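Local coordinates for In2-1 family protein, glutathione transferase lambda3 (Populus trichocarpa, PDB 4PQI) that probably acts as a monomeric glutathione-dependent thiol transferase of the plant Lambda class, binding glutathione through its thioredoxin-like N-terminal domain, at residues V11-A16 and T50-G55; A16-A21 and T37-P42; V63-I66 and R70-W73. All blocks are in the same frame, centred on the assembly; numbering follows the deposited sequence.

Overall arrangement
Interactions 1 and 2 hold successive parts of the long loop before strand 33-37, and they share Ala16. Interaction 1 is buried. It ties that loop to the end of helix 42-54 through one paired salt bridge. Interaction 2 lies at the surface. There a tyrosine hydroxyl bonds a backbone carbonyl, and a water joins in. Interaction 3 is partly buried and mainly apolar, between the end of strand 60-64 and the loop that follows it. The centres of interactions 2 and 3 are about 7 Å apart, and both contacts include glutathione-pocket residues. Interaction 1 instead carries a calcium ligand, Gly55. The contacts join the N-terminal loop, helix 42-54 and strand 60-64.

Interaction 1: V11-A16 and T50-G55; sequences VPEKLA and TRNFKG. With CA (calcium ion), chain E.
Glu13 and Arg51 meet head-on, with their side chains reaching out from opposite directions. Each carboxylate oxygen takes one terminal nitrogen of the guanidinium. Arg51 NH2 binds Glu13 OE1 at 2.6 Å, and Arg51 NH1 binds Glu13 OE2 at 2.9 Å. This is an end-on, two-bond salt bridge. The N-H...acceptor angles are 169° and 166°, so both bonds are nearly straight. The two flat groups are nearly coplanar, and both acceptors lie close to the guanidinium plane. Glu13 OE2 is met on its syn lone pair. OE1 is also met on its syn side, but a little out of the carboxylate plane. Two parallel bonds of this kind fix how the groups are turned about the line joining them. Both chains are stretched out to span the gap. Arg51 has CG anti to the backbone N (chi1 169°) and then runs extended to NE. Asn52 lies beside the pair, with its OD1 3.0 Å from Arg51 NH1.

Further bonds hold both partners in place. Gln57 NE2 also donates to Glu13 OE2, and Arg51 NE donates to Ile60 O. Arg51 is buried, and the carboxylate beside it probably balances its charge.

The helix ends just beyond. Gly55 has positive phi and closes a Schellman motif, in which its N bonds Asn52 O at 3.0 Å. Gly55 O binds a calcium ion at 2.4 Å, together with Glu59 and four waters.

The salt bridge thus ties the loop between helix 4-7 and strand 33-37 to the last turn of helix 42-54. Leu62 of strand 60-64 packs against both Glu13 and Arg51. The neighbouring Thr50 touches helices 97-107 and 177-197.

Interaction 2: A16-A21 and T37-P42; sequences APPLDA and TCYTCP. With GSH (glutathione), chain B.
Ala16 and Tyr39 meet although their backbones stay apart, the closest alpha carbons being Pro18 CA and Cys38 CA at 7.5 Å. The tyrosine side chain bridges the gap. Its CG lies beside the backbone N (chi1 -74°), and the ring reaches out to the loop with its hydroxyl foremost. Tyr39 OH donates to Ala16 O at 2.8 Å. The carbonyl receives it on a lone pair, in the carbonyl plane, with a C=O...donor angle of 137°. Ala16 O also lies in the plane of the ring, at its edge.

A water completes a small circuit. It accepts from Ala16 N at 2.8 Å and donates to Tyr39 OH at 2.7 Å. The hydroxyl therefore gives one hydrogen bond and receives another, and both polar backbone atoms of Ala16 have a partner. Pro18 adds a looser apolar touch, with its CD 4.3 Å from Tyr39 CE2 at the ring edge. Trp48 and Pro64 also pack against the tyrosine.

Tyr39 sits in a type I beta turn from Cys38 to Cys41. Cys41 then takes the N-cap position of helix 42-54. At this end of the turn lies glutathione, with its SG2 3.3 Å from Cys41 SG. Pro42 CD also lies near that sulfur.

Strand 33-37, this turn and helix 42-54 open the thioredoxin-like domain. A cysteine at the start of that helix, beside the glutathione sulfur, is consistent with a cysteine-type transferase such as the Lambda class.

Interaction 3: V63-I66 and R70-W73; sequences VPLI and RPAW. With GSH (glutathione), chain B.
Part of the glutathione site is built where strand 60-64 runs out and the chain turns back, bringing Leu65 and Ile66 against Arg70, Pro71 and Trp73. Apolar packing joins the two sides. Leu65 CD2 touches Pro71 CD and Trp73 CH2, each at 4.1 Å. Val63 CG1 comes to the edge of the same indole, 4.4 Å from Trp73 CH2. Pro71 CB lies over one face of the ring, near its rim. Trp73 NE1 is bound to Ala23 O.

The end of the Arg70 side chain reaches the ligand. Its chain bends at chi3 (69°) to present the guanidinium edge to the glycine carboxylate of glutathione. Arg70 NH1 and Arg70 NH2 both donate to GSH O31, at 2.9 and 3.0 Å. This oxygen lies in the guanidinium plane. Asn82 OD1 also binds Arg70 NH1, and Leu67 O binds NH2, which probably steadies the guanidinium.

In the fold, Val63 and Leu65 pair through their backbones with Thr37, extending the contact to strand 33-37. Pro64 and Ile66 bond Leu19 of the preceding loop. Trp73 begins helix 73-78 and packs on Tyr36 of strand 33-37.

Interaction 1: V11-A16 and T50-G55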
loop_
_atom_site.group_PDB
_atom_site.type_symbol
_atom_site.label_atom_id
_atom_site.label_comp_id
_atom_site.label_asym_id
_atom_site.label_seq_id
_atom_site.Cartn_x
_atom_site.Cartn_y
_atom_site.Cartn_z
ATOM N N VAL A 11 -9.400 -10.989 -9.186
ATOM C CA VAL A 11 -10.805 -11.054 -9.563
ATOM C C VAL A 11 -11.621 -10.168 -8.609
ATOM O O VAL A 11 -11.163 -9.862 -7.501
ATOM C CB VAL A 11 -11.321 -12.508 -9.523
ATOM C CG1 VAL A 11 -10.645 -13.342 -10.611
ATOM C CG2 VAL A 11 -11.097 -13.128 -8.143
ATOM N N PRO A 12 -12.815 -9.724 -9.048
ATOM C CA PRO A 12 -13.755 -9.026 -8.161
ATOM C C PRO A 12 -13.973 -9.827 -6.884
ATOM O O PRO A 12 -14.056 -11.057 -6.929
ATOM C CB PRO A 12 -15.042 -8.967 -8.996
ATOM C CG PRO A 12 -14.561 -8.919 -10.381
ATOM C CD PRO A 12 -13.308 -9.762 -10.433
ATOM N N GLU A 13 -14.029 -9.138 -5.753
ATOM C CA GLU A 13 -14.097 -9.821 -4.478
ATOM C C GLU A 13 -15.153 -9.201 -3.567
ATOM O O GLU A 13 -15.212 -7.983 -3.405
ATOM C CB GLU A 13 -12.728 -9.776 -3.814
ATOM C CG GLU A 13 -12.636 -10.517 -2.507
ATOM C CD GLU A 13 -11.220 -10.523 -1.967
ATOM O OE1 GLU A 13 -10.955 -11.278 -1.004
ATOM O OE2 GLU A 13 -10.380 -9.765 -2.499
ATOM N N LYS A 14 -15.996 -10.046 -2.985
ATOM C CA LYS A 14 -16.925 -9.609 -1.955
ATOM C C LYS A 14 -16.159 -9.357 -0.645
ATOM O O LYS A 14 -15.349 -10.183 -0.220
ATOM C CB LYS A 14 -17.996 -10.674 -1.757
ATOM C CG LYS A 14 -19.045 -10.328 -0.721
ATOM C CD LYS A 14 -19.856 -9.114 -1.138
ATOM C CE LYS A 14 -21.057 -8.935 -0.224
ATOM N NZ LYS A 14 -20.675 -9.113 1.203
ATOM N N LEU A 15 -16.402 -8.211 -0.016
ATOM C CA LEU A 15 -15.702 -7.845 1.216
ATOM C C LEU A 15 -16.574 -8.087 2.447
ATOM O O LEU A 15 -17.702 -7.603 2.509
ATOM C CB LEU A 15 -15.266 -6.374 1.159
ATOM C CG LEU A 15 -14.200 -6.068 0.095
ATOM C CD1 LEU A 15 -13.734 -4.622 0.158
ATOM C CD2 LEU A 15 -13.020 -7.021 0.248
ATOM N N ALA A 16 -16.056 -8.849 3.407
ATOM C CA ALA A 16 -16.738 -9.066 4.690
ATOM C C ALA A 16 -16.641 -7.828 5.583
ATOM O O ALA A 16 -15.662 -7.087 5.502
ATOM C CB ALA A 16 -16.137 -10.277 5.406
ATOM N N THR A 50 -0.893 -6.441 -3.450
ATOM C CA THR A 50 0.019 -7.512 -3.829
ATOM C C THR A 50 -0.714 -8.853 -3.890
ATOM O O THR A 50 -0.564 -9.608 -4.857
ATOM C CB THR A 50 1.260 -7.613 -2.874
ATOM O OG1 THR A 50 1.916 -6.347 -2.767
ATOM C CG2 THR A 50 2.243 -8.630 -3.385
ATOM N N ARG A 51 -1.516 -9.135 -2.862
ATOM C CA ARG A 51 -2.348 -10.344 -2.797
ATOM C C ARG A 51 -3.223 -10.486 -4.037
ATOM O O ARG A 51 -3.301 -11.559 -4.654
ATOM C CB ARG A 51 -3.237 -10.276 -1.552
ATOM C CG ARG A 51 -4.342 -11.326 -1.463
ATOM C CD ARG A 51 -5.205 -11.011 -0.239
ATOM N NE ARG A 51 -6.432 -11.798 -0.123
ATOM C CZ ARG A 51 -7.633 -11.418 -0.558
ATOM N NH1 ARG A 51 -7.805 -10.269 -1.201
ATOM N NH2 ARG A 51 -8.669 -12.213 -0.367
ATOM N N ASN A 52 -3.882 -9.383 -4.385
ATOM C CA ASN A 52 -4.799 -9.333 -5.512
ATOM C C ASN A 52 -4.068 -9.576 -6.835
ATOM O O ASN A 52 -4.431 -10.474 -7.598
ATOM C CB ASN A 52 -5.541 -7.987 -5.534
ATOM C CG ASN A 52 -6.519 -7.821 -4.358
ATOM O OD1 ASN A 52 -6.704 -8.736 -3.551
ATOM N ND2 ASN A 52 -7.137 -6.644 -4.257
ATOM N N PHE A 53 -3.031 -8.788 -7.093
ATOM C CA PHE A 53 -2.292 -8.888 -8.350
ATOM C C PHE A 53 -1.733 -10.291 -8.626
ATOM O O PHE A 53 -1.860 -10.807 -9.737
ATOM C CB PHE A 53 -1.170 -7.857 -8.398
ATOM C CG PHE A 53 -0.592 -7.673 -9.763
ATOM C CD1 PHE A 53 -1.115 -6.719 -10.630
ATOM C CD2 PHE A 53 0.469 -8.460 -10.191
ATOM C CE1 PHE A 53 -0.590 -6.546 -11.899
ATOM C CE2 PHE A 53 1.001 -8.293 -11.466
ATOM C CZ PHE A 53 0.475 -7.331 -12.314
ATOM N N LYS A 54 -1.142 -10.918 -7.615
ATOM C CA LYS A 54 -0.548 -12.239 -7.804
ATOM C C LYS A 54 -1.597 -13.359 -7.917
ATOM O O LYS A 54 -1.272 -14.501 -8.265
ATOM C CB LYS A 54 0.497 -12.533 -6.715
ATOM C CG LYS A 54 1.638 -11.521 -6.660
ATOM C CD LYS A 54 2.778 -11.956 -5.709
ATOM C CE LYS A 54 3.424 -13.260 -6.152
ATOM N NZ LYS A 54 4.518 -13.049 -7.151
ATOM N N GLY A 55 -2.855 -13.012 -7.657
ATOM C CA GLY A 55 -3.960 -13.946 -7.772
ATOM C C GLY A 55 -4.072 -14.808 -6.537
ATOM O O GLY A 55 -4.462 -15.966 -6.628
HETATM CA CA CA E . -5.197 -18.225 -6.379
HETATM O O HOH W 1 -7.071 -20.064 -5.978
HETATM O O HOH W 2 -7.050 -17.006 -5.740
HETATM O O HOH W 3 -5.645 -18.120 -8.836
HETATM O O HOH W 4 -2.900 -18.894 -7.130
#

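Interaction 2: A16-A21 and T37-P42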
loop_
_atom_site.group_PDB
_atom_site.type_symbol
_atom_site.label_atom_id
_atom_site.label_comp_id
_atom_site.label_asym_id
_atom_site.label_seq_id
_atom_site.Cartn_x
_atom_site.Cartn_y
_atom_site.Cartn_z
ATOM N N ALA A 16 -16.056 -8.849 3.407
ATOM C CA ALA A 16 -16.738 -9.066 4.690
ATOM C C ALA A 16 -16.641 -7.828 5.583
ATOM O O ALA A 16 -15.662 -7.087 5.502
ATOM C CB ALA A 16 -16.137 -10.277 5.406
ATOM N N PRO A 17 -17.654 -7.599 6.441
ATOM C CA PRO A 17 -17.619 -6.439 7.342
ATOM C C PRO A 17 -16.454 -6.557 8.325
ATOM O O PRO A 17 -16.074 -7.668 8.692
ATOM C CB PRO A 17 -18.971 -6.522 8.086
ATOM C CG PRO A 17 -19.834 -7.380 7.233
ATOM C CD PRO A 17 -18.902 -8.370 6.591
ATOM N N PRO A 18 -15.853 -5.428 8.718
ATOM C CA PRO A 18 -14.750 -5.561 9.674
ATOM C C PRO A 18 -15.239 -6.078 11.036
ATOM O O PRO A 18 -16.390 -5.839 11.417
ATOM C CB PRO A 18 -14.202 -4.131 9.781
ATOM C CG PRO A 18 -15.345 -3.254 9.327
ATOM C CD PRO A 18 -16.038 -4.041 8.261
ATOM N N LEU A 19 -14.368 -6.794 11.742
ATOM C CA LEU A 19 -14.694 -7.379 13.042
ATOM C C LEU A 19 -14.523 -6.367 14.170
ATOM O O LEU A 19 -13.448 -5.772 14.312
ATOM C CB LEU A 19 -13.755 -8.553 13.314
ATOM C CG LEU A 19 -13.729 -9.684 12.286
ATOM C CD1 LEU A 19 -12.687 -10.749 12.687
ATOM C CD2 LEU A 19 -15.088 -10.293 12.146
ATOM N N ASP A 20 -15.554 -6.206 14.995
ATOM C CA ASP A 20 -15.470 -5.296 16.134
ATOM C C ASP A 20 -14.956 -5.984 17.395
ATOM O O ASP A 20 -14.582 -7.161 17.370
ATOM C CB ASP A 20 -16.825 -4.642 16.415
ATOM C CG ASP A 20 -17.896 -5.642 16.836
ATOM O OD1 ASP A 20 -17.570 -6.699 17.416
ATOM O OD2 ASP A 20 -19.088 -5.366 16.591
ATOM N N ALA A 21 -14.988 -5.251 18.505
ATOM C CA ALA A 21 -14.387 -5.711 19.750
ATOM C C ALA A 21 -14.973 -7.015 20.269
ATOM O O ALA A 21 -14.290 -7.745 20.966
ATOM C CB ALA A 21 -14.465 -4.632 20.820
ATOM N N THR A 37 -5.962 -7.224 8.969
ATOM C CA THR A 37 -5.889 -5.977 8.231
ATOM C C THR A 37 -6.969 -4.992 8.673
ATOM O O THR A 37 -7.784 -5.302 9.539
ATOM C CB THR A 37 -6.002 -6.262 6.722
ATOM O OG1 THR A 37 -5.792 -5.053 5.990
ATOM C CG2 THR A 37 -7.364 -6.849 6.375
ATOM N N CYS A 38 -6.929 -3.795 8.094
ATOM C CA CYS A 38 -7.966 -2.780 8.252
ATOM C C CYS A 38 -8.140 -2.156 6.871
ATOM O O CYS A 38 -7.158 -1.775 6.230
ATOM C CB CYS A 38 -7.567 -1.716 9.294
ATOM S SG CYS A 38 -8.588 -0.175 9.279
ATOM N N TYR A 39 -9.379 -2.063 6.403
ATOM C CA TYR A 39 -9.634 -1.702 5.007
ATOM C C TYR A 39 -9.130 -0.319 4.583
ATOM O O TYR A 39 -8.912 -0.079 3.397
ATOM C CB TYR A 39 -11.122 -1.807 4.679
ATOM C CG TYR A 39 -11.652 -3.215 4.540
ATOM C CD1 TYR A 39 -11.007 -4.159 3.748
ATOM C CD2 TYR A 39 -12.813 -3.604 5.211
ATOM C CE1 TYR A 39 -11.510 -5.457 3.627
ATOM C CE2 TYR A 39 -13.321 -4.884 5.092
ATOM C CZ TYR A 39 -12.679 -5.807 4.300
ATOM O OH TYR A 39 -13.217 -7.080 4.196
ATOM N N THR A 40 -8.957 0.591 5.537
ATOM C CA THR A 40 -8.514 1.941 5.191
ATOM C C THR A 40 -7.047 2.187 5.552
ATOM O O THR A 40 -6.561 3.306 5.409
ATOM C CB THR A 40 -9.375 3.020 5.881
ATOM O OG1 THR A 40 -9.322 2.828 7.301
ATOM C CG2 THR A 40 -10.836 2.948 5.404
ATOM N N CYS A 41 -6.352 1.160 6.045
ATOM C CA CYS A 41 -4.955 1.332 6.427
ATOM C C CYS A 41 -4.081 1.222 5.179
ATOM O O CYS A 41 -4.150 0.203 4.471
ATOM C CB CYS A 41 -4.531 0.276 7.449
ATOM S SG CYS A 41 -2.732 0.135 7.670
ATOM N N PRO A 42 -3.278 2.266 4.908
ATOM C CA PRO A 42 -2.430 2.305 3.709
ATOM C C PRO A 42 -1.254 1.318 3.781
ATOM O O PRO A 42 -0.804 0.849 2.730
ATOM C CB PRO A 42 -1.951 3.770 3.649
ATOM C CG PRO A 42 -2.034 4.256 5.049
ATOM C CD PRO A 42 -3.172 3.504 5.706
HETATM N N1 GSH B . 5.528 -0.075 9.940
HETATM C CA1 GSH B . 4.253 -0.778 9.944
HETATM C C1 GSH B . 4.032 -1.455 8.615
HETATM O O11 GSH B . 3.463 -2.566 8.525
HETATM O O12 GSH B . 4.441 -0.922 7.567
HETATM C CB1 GSH B . 3.138 0.216 10.259
HETATM C CG1 GSH B . 1.745 -0.399 10.171
HETATM C CD1 GSH B . 0.771 0.523 10.876
HETATM O OE1 GSH B . 1.248 1.628 11.593
HETATM N N2 GSH B . -0.536 0.288 10.802
HETATM C CA2 GSH B . -1.441 1.172 11.519
HETATM C C2 GSH B . -1.897 0.554 12.810
HETATM O O2 GSH B . -2.068 -0.836 12.914
HETATM C CB2 GSH B . -2.653 1.499 10.652
HETATM S SG2 GSH B . -2.329 2.868 9.518
HETATM N N3 GSH B . -2.145 1.365 13.825
HETATM C CA3 GSH B . -2.999 0.938 14.916
HETATM C C3 GSH B . -2.237 0.995 16.216
HETATM O O31 GSH B . -2.774 0.618 17.288
HETATM O O32 GSH B . -1.054 1.420 16.227
HETATM O O HOH W 5 -13.357 -9.656 3.253
#

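Interaction 3: V63-I66 and R70-W73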
loop_
_atom_site.group_PDB
_atom_site.type_symbol
_atom_site.label_atom_id
_atom_site.label_comp_id
_atom_site.label_asym_id
_atom_site.label_seq_id
_atom_site.Cartn_x
_atom_site.Cartn_y
_atom_site.Cartn_z
ATOM N N VAL A 63 -8.843 -10.884 7.266
ATOM C CA VAL A 63 -9.494 -10.704 8.559
ATOM C C VAL A 63 -9.434 -9.213 8.857
ATOM O O VAL A 63 -8.455 -8.737 9.429
ATOM C CB VAL A 63 -8.750 -11.474 9.669
ATOM C CG1 VAL A 63 -9.495 -11.356 10.998
ATOM C CG2 VAL A 63 -8.576 -12.939 9.279
ATOM N N PRO A 64 -10.461 -8.455 8.426
ATOM C CA PRO A 64 -10.462 -7.005 8.665
ATOM C C PRO A 64 -10.966 -6.639 10.071
ATOM O O PRO A 64 -11.919 -7.231 10.584
ATOM C CB PRO A 64 -11.397 -6.484 7.574
ATOM C CG PRO A 64 -12.422 -7.594 7.437
ATOM C CD PRO A 64 -11.605 -8.875 7.592
ATOM N N LEU A 65 -10.294 -5.668 10.687
ATOM C CA LEU A 65 -10.563 -5.254 12.053
ATOM C C LEU A 65 -10.981 -3.803 12.058
ATOM O O LEU A 65 -10.576 -3.030 11.193
ATOM C CB LEU A 65 -9.283 -5.382 12.901
ATOM C CG LEU A 65 -8.575 -6.733 12.868
ATOM C CD1 LEU A 65 -7.254 -6.704 13.658
ATOM C CD2 LEU A 65 -9.528 -7.811 13.402
ATOM N N ILE A 66 -11.800 -3.421 13.028
ATOM C CA ILE A 66 -12.038 -2.009 13.275
ATOM C C ILE A 66 -10.983 -1.586 14.287
ATOM O O ILE A 66 -11.091 -1.927 15.461
ATOM C CB ILE A 66 -13.429 -1.762 13.880
ATOM C CG1 ILE A 66 -14.525 -2.323 12.971
ATOM C CG2 ILE A 66 -13.640 -0.281 14.109
ATOM C CD1 ILE A 66 -15.917 -2.276 13.613
ATOM N N ARG A 70 -11.033 -2.616 18.402
ATOM C CA ARG A 70 -10.572 -3.897 17.894
ATOM C C ARG A 70 -10.725 -5.000 18.930
ATOM O O ARG A 70 -10.688 -4.734 20.126
ATOM C CB ARG A 70 -9.117 -3.788 17.404
ATOM C CG ARG A 70 -8.040 -3.886 18.472
ATOM C CD ARG A 70 -6.690 -3.437 17.901
ATOM N NE ARG A 70 -6.685 -1.997 17.639
ATOM C CZ ARG A 70 -5.593 -1.253 17.481
ATOM N NH1 ARG A 70 -4.392 -1.800 17.563
ATOM N NH2 ARG A 70 -5.701 0.057 17.260
ATOM N N PRO A 71 -10.911 -6.247 18.473
ATOM C CA PRO A 71 -10.985 -7.344 19.443
ATOM C C PRO A 71 -9.674 -7.455 20.209
ATOM O O PRO A 71 -8.587 -7.381 19.609
ATOM C CB PRO A 71 -11.181 -8.586 18.571
ATOM C CG PRO A 71 -11.534 -8.088 17.211
ATOM C CD PRO A 71 -10.954 -6.719 17.082
ATOM N N ALA A 72 -9.792 -7.573 21.526
ATOM C CA ALA A 72 -8.663 -7.740 22.418
ATOM C C ALA A 72 -7.833 -8.979 22.065
ATOM O O ALA A 72 -6.631 -9.014 22.346
ATOM C CB ALA A 72 -9.155 -7.825 23.884
ATOM N N TRP A 73 -8.456 -9.996 21.463
ATOM C CA TRP A 73 -7.702 -11.209 21.111
ATOM C C TRP A 73 -6.589 -10.968 20.087
ATOM O O TRP A 73 -5.684 -11.792 19.911
ATOM C CB TRP A 73 -8.617 -12.361 20.651
ATOM C CG TRP A 73 -9.610 -12.086 19.539
ATOM C CD1 TRP A 73 -10.983 -12.026 19.668
ATOM C CD2 TRP A 73 -9.339 -11.881 18.131
ATOM N NE1 TRP A 73 -11.562 -11.771 18.449
ATOM C CE2 TRP A 73 -10.582 -11.678 17.491
ATOM C CE3 TRP A 73 -8.170 -11.830 17.361
ATOM C CZ2 TRP A 73 -10.692 -11.446 16.124
ATOM C CZ3 TRP A 73 -8.280 -11.587 15.987
ATOM C CH2 TRP A 73 -9.534 -11.402 15.389
HETATM N N1 GSH B . 5.528 -0.075 9.940
HETATM C CA1 GSH B . 4.253 -0.778 9.944
HETATM C C1 GSH B . 4.032 -1.455 8.615
HETATM O O11 GSH B . 3.463 -2.566 8.525
HETATM O O12 GSH B . 4.441 -0.922 7.567
HETATM C CB1 GSH B . 3.138 0.216 10.259
HETATM C CG1 GSH B . 1.745 -0.399 10.171
HETATM C CD1 GSH B . 0.771 0.523 10.876
HETATM O OE1 GSH B . 1.248 1.628 11.593
HETATM N N2 GSH B . -0.536 0.288 10.802
HETATM C CA2 GSH B . -1.441 1.172 11.519
HETATM C C2 GSH B . -1.897 0.554 12.810
HETATM O O2 GSH B . -2.068 -0.836 12.914
HETATM C CB2 GSH B . -2.653 1.499 10.652
HETATM S SG2 GSH B . -2.329 2.868 9.518
HETATM N N3 GSH B . -2.145 1.365 13.825
HETATM C CA3 GSH B . -2.999 0.938 14.916
HETATM C C3 GSH B . -2.237 0.995 16.216
HETATM O O31 GSH B . -2.774 0.618 17.288
HETATM O O32 GSH B . -1.054 1.420 16.227
#